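Local atomic coordinates of extracellular sialidase/neuraminidase, putative (Aspergillus fumigatus, PDB entry 2XZI), a protein that acts as a Kdnase, a glycoside hydrolase of the sialidase family that probably releases terminal deaminated sialic acid (Kdn) from glycoconjugates outside the fungal cell. Residues 5-16 with 371-382. Numbering follows the deposited sequence.
Sequences AKSAAPYHDEFP and IWRRFNLSWILN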
loop_
_atom_site.group_PDB
_atom_site.type_symbol
_atom_site.label_atom_id
_atom_site.label_comp_id
_atom_site.label_asym_id
_atom_site.label_seq_id
_atom_site.Cartn_x
_atom_site.Cartn_y
_atom_site.Cartn_z
ATOM N N ALA A 5 14.926 8.629 -20.620
ATOM C CA ALA A 5 13.470 8.663 -20.450
ATOM C C ALA A 5 12.876 10.064 -20.549
ATOM O O ALA A 5 11.719 10.229 -20.944
ATOM C CB ALA A 5 13.082 8.042 -19.121
ATOM N N LYS A 6 13.659 11.074 -20.200
ATOM C CA LYS A 6 13.196 12.457 -20.275
ATOM C C LYS A 6 12.814 12.846 -21.704
ATOM O O LYS A 6 11.969 13.728 -21.899
ATOM C CB LYS A 6 14.239 13.404 -19.694
ATOM C CG LYS A 6 13.735 14.841 -19.502
ATOM C CD LYS A 6 14.735 15.691 -18.733
ATOM C CE LYS A 6 14.176 17.068 -18.434
ATOM N NZ LYS A 6 15.215 17.956 -17.816
ATOM N N SER A 7 13.399 12.155 -22.686
ATOM C CA SER A 7 13.178 12.475 -24.099
ATOM C C SER A 7 11.907 11.844 -24.661
ATOM O O SER A 7 11.450 12.232 -25.737
ATOM C CB SER A 7 14.396 12.084 -24.942
ATOM O OG SER A 7 15.505 12.924 -24.643
ATOM N N ALA A 8 11.338 10.871 -23.942
ATOM C CA ALA A 8 10.089 10.261 -24.383
ATOM C C ALA A 8 8.976 11.298 -24.227
ATOM O O ALA A 8 9.127 12.237 -23.461
ATOM C CB ALA A 8 9.771 9.027 -23.555
ATOM N N ALA A 9 7.868 11.128 -24.944
ATOM C CA ALA A 9 6.693 11.981 -24.739
ATOM C C ALA A 9 6.139 11.723 -23.335
ATOM O O ALA A 9 5.903 10.572 -22.975
ATOM C CB ALA A 9 5.622 11.706 -25.807
ATOM N N PRO A 10 5.956 12.790 -22.534
ATOM C CA PRO A 10 5.341 12.627 -21.215
ATOM C C PRO A 10 3.941 12.044 -21.344
ATOM O O PRO A 10 3.199 12.384 -22.273
ATOM C CB PRO A 10 5.280 14.054 -20.659
ATOM C CG PRO A 10 6.190 14.851 -21.510
ATOM C CD PRO A 10 6.273 14.196 -22.836
ATOM N N TYR A 11 3.602 11.141 -20.434
ATOM C CA TYR A 11 2.298 10.493 -20.426
ATOM C C TYR A 11 1.742 10.548 -19.010
ATOM O O TYR A 11 2.443 10.242 -18.053
ATOM C CB TYR A 11 2.435 9.035 -20.902
ATOM C CG TYR A 11 1.152 8.227 -20.915
ATOM C CD1 TYR A 11 0.560 7.810 -19.724
ATOM C CD2 TYR A 11 0.574 7.830 -22.116
ATOM C CE1 TYR A 11 -0.608 7.062 -19.722
ATOM C CE2 TYR A 11 -0.589 7.077 -22.133
ATOM C CZ TYR A 11 -1.164 6.690 -20.938
ATOM O OH TYR A 11 -2.314 5.944 -20.963
ATOM N N HIS A 12 0.485 10.950 -18.882
ATOM C CA HIS A 12 -0.228 10.757 -17.621
ATOM C C HIS A 12 -1.710 10.646 -17.883
ATOM O O HIS A 12 -2.262 11.302 -18.773
ATOM C CB HIS A 12 0.019 11.935 -16.664
ATOM C CG HIS A 12 -0.691 13.187 -17.071
ATOM N ND1 HIS A 12 -1.957 13.498 -16.618
ATOM C CD2 HIS A 12 -0.323 14.201 -17.889
ATOM C CE1 HIS A 12 -2.340 14.646 -17.144
ATOM N NE2 HIS A 12 -1.366 15.097 -17.913
ATOM N N ASP A 13 -2.364 9.820 -17.083
ATOM C CA ASP A 13 -3.825 9.835 -17.002
ATOM C C ASP A 13 -4.217 9.412 -15.595
ATOM O O ASP A 13 -3.446 8.751 -14.890
ATOM C CB ASP A 13 -4.478 8.949 -18.073
ATOM C CG ASP A 13 -5.855 9.478 -18.543
ATOM O OD1 ASP A 13 -6.510 10.285 -17.848
ATOM O OD2 ASP A 13 -6.295 9.064 -19.639
ATOM N N GLU A 14 -5.410 9.807 -15.188
ATOM C CA GLU A 14 -5.806 9.639 -13.813
ATOM C C GLU A 14 -7.313 9.671 -13.703
ATOM O O GLU A 14 -7.992 10.415 -14.423
ATOM C CB GLU A 14 -5.157 10.727 -12.953
ATOM C CG GLU A 14 -5.394 12.164 -13.432
ATOM C CD GLU A 14 -4.491 12.615 -14.576
ATOM O OE1 GLU A 14 -3.331 12.158 -14.678
ATOM O OE2 GLU A 14 -4.951 13.444 -15.384
ATOM N N PHE A 15 -7.844 8.854 -12.805
ATOM C CA PHE A 15 -9.280 8.811 -12.538
ATOM C C PHE A 15 -9.559 8.089 -11.225
ATOM O O PHE A 15 -8.751 7.275 -10.788
ATOM C CB PHE A 15 -10.069 8.187 -13.717
ATOM C CG PHE A 15 -9.561 6.848 -14.184
ATOM C CD1 PHE A 15 -10.044 5.657 -13.632
ATOM C CD2 PHE A 15 -8.645 6.778 -15.219
ATOM C CE1 PHE A 15 -9.579 4.416 -14.099
ATOM C CE2 PHE A 15 -8.165 5.555 -15.681
ATOM C CZ PHE A 15 -8.630 4.365 -15.112
ATOM N N PRO A 16 -10.710 8.367 -10.592
ATOM C CA PRO A 16 -11.057 7.593 -9.381
ATOM C C PRO A 16 -11.280 6.114 -9.710
ATOM O O PRO A 16 -11.945 5.781 -10.715
ATOM C CB PRO A 16 -12.353 8.245 -8.888
ATOM C CG PRO A 16 -12.425 9.569 -9.628
ATOM C CD PRO A 16 -11.736 9.375 -10.923
ATOM N N ILE A 371 -7.737 7.207 -5.943
ATOM C CA ILE A 371 -7.436 7.595 -7.315
ATOM C C ILE A 371 -6.434 6.618 -7.906
ATOM O O ILE A 371 -5.510 6.186 -7.207
ATOM C CB ILE A 371 -6.830 9.031 -7.360
ATOM C CG1 ILE A 371 -7.772 10.087 -6.769
ATOM C CG2 ILE A 371 -6.347 9.409 -8.777
ATOM C CD1 ILE A 371 -9.217 9.869 -7.018
ATOM N N TRP A 372 -6.634 6.257 -9.175
ATOM C CA TRP A 372 -5.651 5.516 -9.960
ATOM C C TRP A 372 -4.942 6.435 -10.944
ATOM O O TRP A 372 -5.584 7.184 -11.691
ATOM C CB TRP A 372 -6.351 4.392 -10.710
ATOM C CG TRP A 372 -5.572 3.679 -11.765
ATOM C CD1 TRP A 372 -5.851 3.684 -13.107
ATOM C CD2 TRP A 372 -4.445 2.809 -11.588
ATOM N NE1 TRP A 372 -4.956 2.884 -13.779
ATOM C CE2 TRP A 372 -4.089 2.330 -12.874
ATOM C CE3 TRP A 372 -3.689 2.397 -10.474
ATOM C CZ2 TRP A 372 -3.026 1.449 -13.076
ATOM C CZ3 TRP A 372 -2.623 1.524 -10.683
ATOM C CH2 TRP A 372 -2.310 1.059 -11.980
ATOM N N ARG A 373 -3.621 6.363 -10.962
ATOM C CA ARG A 373 -2.821 7.189 -11.847
ATOM C C ARG A 373 -1.900 6.297 -12.634
ATOM O O ARG A 373 -1.373 5.299 -12.093
ATOM C CB ARG A 373 -1.951 8.138 -11.057
ATOM C CG ARG A 373 -2.696 9.196 -10.300
ATOM C CD ARG A 373 -1.735 10.149 -9.589
ATOM N NE ARG A 373 -2.448 11.349 -9.169
ATOM C CZ ARG A 373 -2.729 12.370 -9.974
ATOM N NH1 ARG A 373 -2.347 12.356 -11.246
ATOM N NH2 ARG A 373 -3.404 13.412 -9.503
ATOM N N ARG A 374 -1.699 6.662 -13.901
ATOM C CA ARG A 374 -0.606 6.135 -14.707
ATOM C C ARG A 374 0.230 7.303 -15.178
ATOM O O ARG A 374 -0.319 8.316 -15.628
ATOM C CB ARG A 374 -1.138 5.357 -15.903
ATOM C CG ARG A 374 -1.782 4.049 -15.522
ATOM C CD ARG A 374 -2.797 3.519 -16.552
ATOM N NE ARG A 374 -2.398 3.767 -17.935
ATOM C CZ ARG A 374 -1.522 3.032 -18.618
ATOM N NH1 ARG A 374 -0.958 1.965 -18.059
ATOM N NH2 ARG A 374 -1.191 3.389 -19.859
ATOM N N PHE A 375 1.550 7.169 -15.110
ATOM C CA PHE A 375 2.435 8.178 -15.678
ATOM C C PHE A 375 3.741 7.517 -16.023
ATOM O O PHE A 375 4.088 6.488 -15.446
ATOM C CB PHE A 375 2.645 9.355 -14.704
ATOM C CG PHE A 375 2.944 8.945 -13.283
ATOM C CD1 PHE A 375 4.223 8.611 -12.907
ATOM C CD2 PHE A 375 1.942 8.928 -12.319
ATOM C CE1 PHE A 375 4.506 8.246 -11.601
ATOM C CE2 PHE A 375 2.222 8.568 -11.009
ATOM C CZ PHE A 375 3.519 8.231 -10.657
ATOM N N ASN A 376 4.460 8.072 -16.991
ATOM C CA ASN A 376 5.773 7.542 -17.309
ATOM C C ASN A 376 6.897 8.326 -16.656
ATOM O O ASN A 376 6.675 9.345 -15.996
ATOM C CB ASN A 376 5.982 7.380 -18.820
ATOM C CG ASN A 376 5.890 8.689 -19.593
ATOM O OD1 ASN A 376 5.674 9.777 -19.036
ATOM N ND2 ASN A 376 6.043 8.577 -20.902
ATOM N N LEU A 377 8.109 7.805 -16.798
ATOM C CA LEU A 377 9.283 8.456 -16.233
ATOM C C LEU A 377 9.436 9.852 -16.813
ATOM O O LEU A 377 9.775 10.793 -16.091
ATOM C CB LEU A 377 10.540 7.631 -16.494
ATOM C CG LEU A 377 10.641 6.295 -15.768
ATOM C CD1 LEU A 377 11.837 5.553 -16.337
ATOM C CD2 LEU A 377 10.748 6.473 -14.248
ATOM N N SER A 378 9.169 9.991 -18.115
ATOM C CA SER A 378 9.231 11.298 -18.759
ATOM C C SER A 378 8.346 12.326 -18.069
ATOM O O SER A 378 8.746 13.459 -17.886
ATOM C CB SER A 378 8.796 11.201 -20.206
ATOM O OG SER A 378 8.787 12.497 -20.758
ATOM N N TRP A 379 7.148 11.918 -17.670
ATOM C CA TRP A 379 6.269 12.840 -16.965
ATOM C C TRP A 379 6.920 13.340 -15.668
ATOM O O TRP A 379 6.904 14.541 -15.382
ATOM C CB TRP A 379 4.887 12.236 -16.708
ATOM C CG TRP A 379 3.970 13.203 -16.049
ATOM C CD1 TRP A 379 3.214 14.160 -16.658
ATOM C CD2 TRP A 379 3.732 13.334 -14.645
ATOM N NE1 TRP A 379 2.505 14.871 -15.723
ATOM C CE2 TRP A 379 2.797 14.383 -14.476
ATOM C CE3 TRP A 379 4.205 12.659 -13.507
ATOM C CZ2 TRP A 379 2.331 14.780 -13.213
ATOM C CZ3 TRP A 379 3.728 13.041 -12.253
ATOM C CH2 TRP A 379 2.800 14.092 -12.117
ATOM N N ILE A 380 7.526 12.442 -14.898
ATOM C CA ILE A 380 8.188 12.859 -13.665
ATOM C C ILE A 380 9.338 13.813 -13.966
ATOM O O ILE A 380 9.459 14.872 -13.342
ATOM C CB ILE A 380 8.759 11.667 -12.880
ATOM C CG1 ILE A 380 7.658 10.647 -12.553
ATOM C CG2 ILE A 380 9.423 12.149 -11.587
ATOM C CD1 ILE A 380 8.166 9.343 -11.873
ATOM N N LEU A 381 10.187 13.418 -14.913
ATOM C CA LEU A 381 11.423 14.155 -15.243
ATOM C C LEU A 381 11.208 15.525 -15.876
ATOM O O LEU A 381 12.066 16.396 -15.761
ATOM C CB LEU A 381 12.327 13.301 -16.134
ATOM C CG LEU A 381 12.848 12.043 -15.448
ATOM C CD1 LEU A 381 13.397 11.075 -16.506
ATOM C CD2 LEU A 381 13.882 12.397 -14.384
ATOM N N ASN A 382 10.070 15.713 -16.534
ATOM C CA ASN A 382 9.731 16.993 -17.143
ATOM C C ASN A 382 8.940 17.915 -16.211
ATOM O O ASN A 382 8.404 18.941 -16.641
ATOM C CB ASN A 382 9.053 16.751 -18.493
ATOM C CG ASN A 382 10.063 16.340 -19.554
ATOM O OD1 ASN A 382 10.895 17.146 -19.975
ATOM N ND2 ASN A 382 10.014 15.077 -19.980
HETATM O O HOH W 1 14.669 16.239 -14.961
HETATM O O HOH W 2 -1.336 10.581 -13.538
#
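One face of the Trp379 indole receives His12, whose CB stands 4.0 Å from the centroid of the five-membered ring and 15° off its normal, a CH-pi contact. The imidazole itself leans obliquely on the indole, its rotation probably held by an in-plane bond, 2.7 Å and almost straight, from His12 ND1 to the syn lone pair of Glu14 OE1. That carboxylate also makes a long salt bridge with Arg373 NH1, and water 2 links the two; Glu14 CB lies over one face of the guanidinium, whose NH2 pairs with Glu335. On the sheet face that carries Asp13 and Phe15, Trp372 and Phe15 form an offset edge-to-face pair, the edge of the Trp372 five-membered ring toward the Phe15 face, planes 67° apart and Trp372 CD1 3.5 Å from Phe15 CZ. At the edge of the Arg374 guanidinium, in its plane, sits Tyr11 OH, accepting from Arg374 NH2 at 3.0 Å; the same NH2 bridges to Asp346.

Most of these residues belong to an antiparallel ladder between strands 12-16 and 371-375, with Asp13–Arg374 and Phe15–Trp372 as hydrogen-bonded pairs. Strand 12-18 is thereby the outermost strand of a four-stranded sheet otherwise built from strands 334-343, 349-356 and 368-375: an N-terminal strand completing the blade formed by the C-terminal strands, the "Velcro" closure known from beta-propellers, sialidases among them.

Beyond the ladder, Asn376 N-caps helix 377-381. With chi1 at 61°, CG sits between the backbone N and carbonyl carbon, and Asn376 OD1 accepts from Tyr11 N (2.8 Å) and Trp379 N on opposite faces of its amide plane, while ND2 donates to Ala9 O. Ser378 OG donates to Ala8 O at 2.7 Å from above the carbonyl plane. At the helix end, Asn382 ND2 meets a lone pair of Lys6 O in the carbonyl plane, 3.1 Å away, and also donates to Ser378 O.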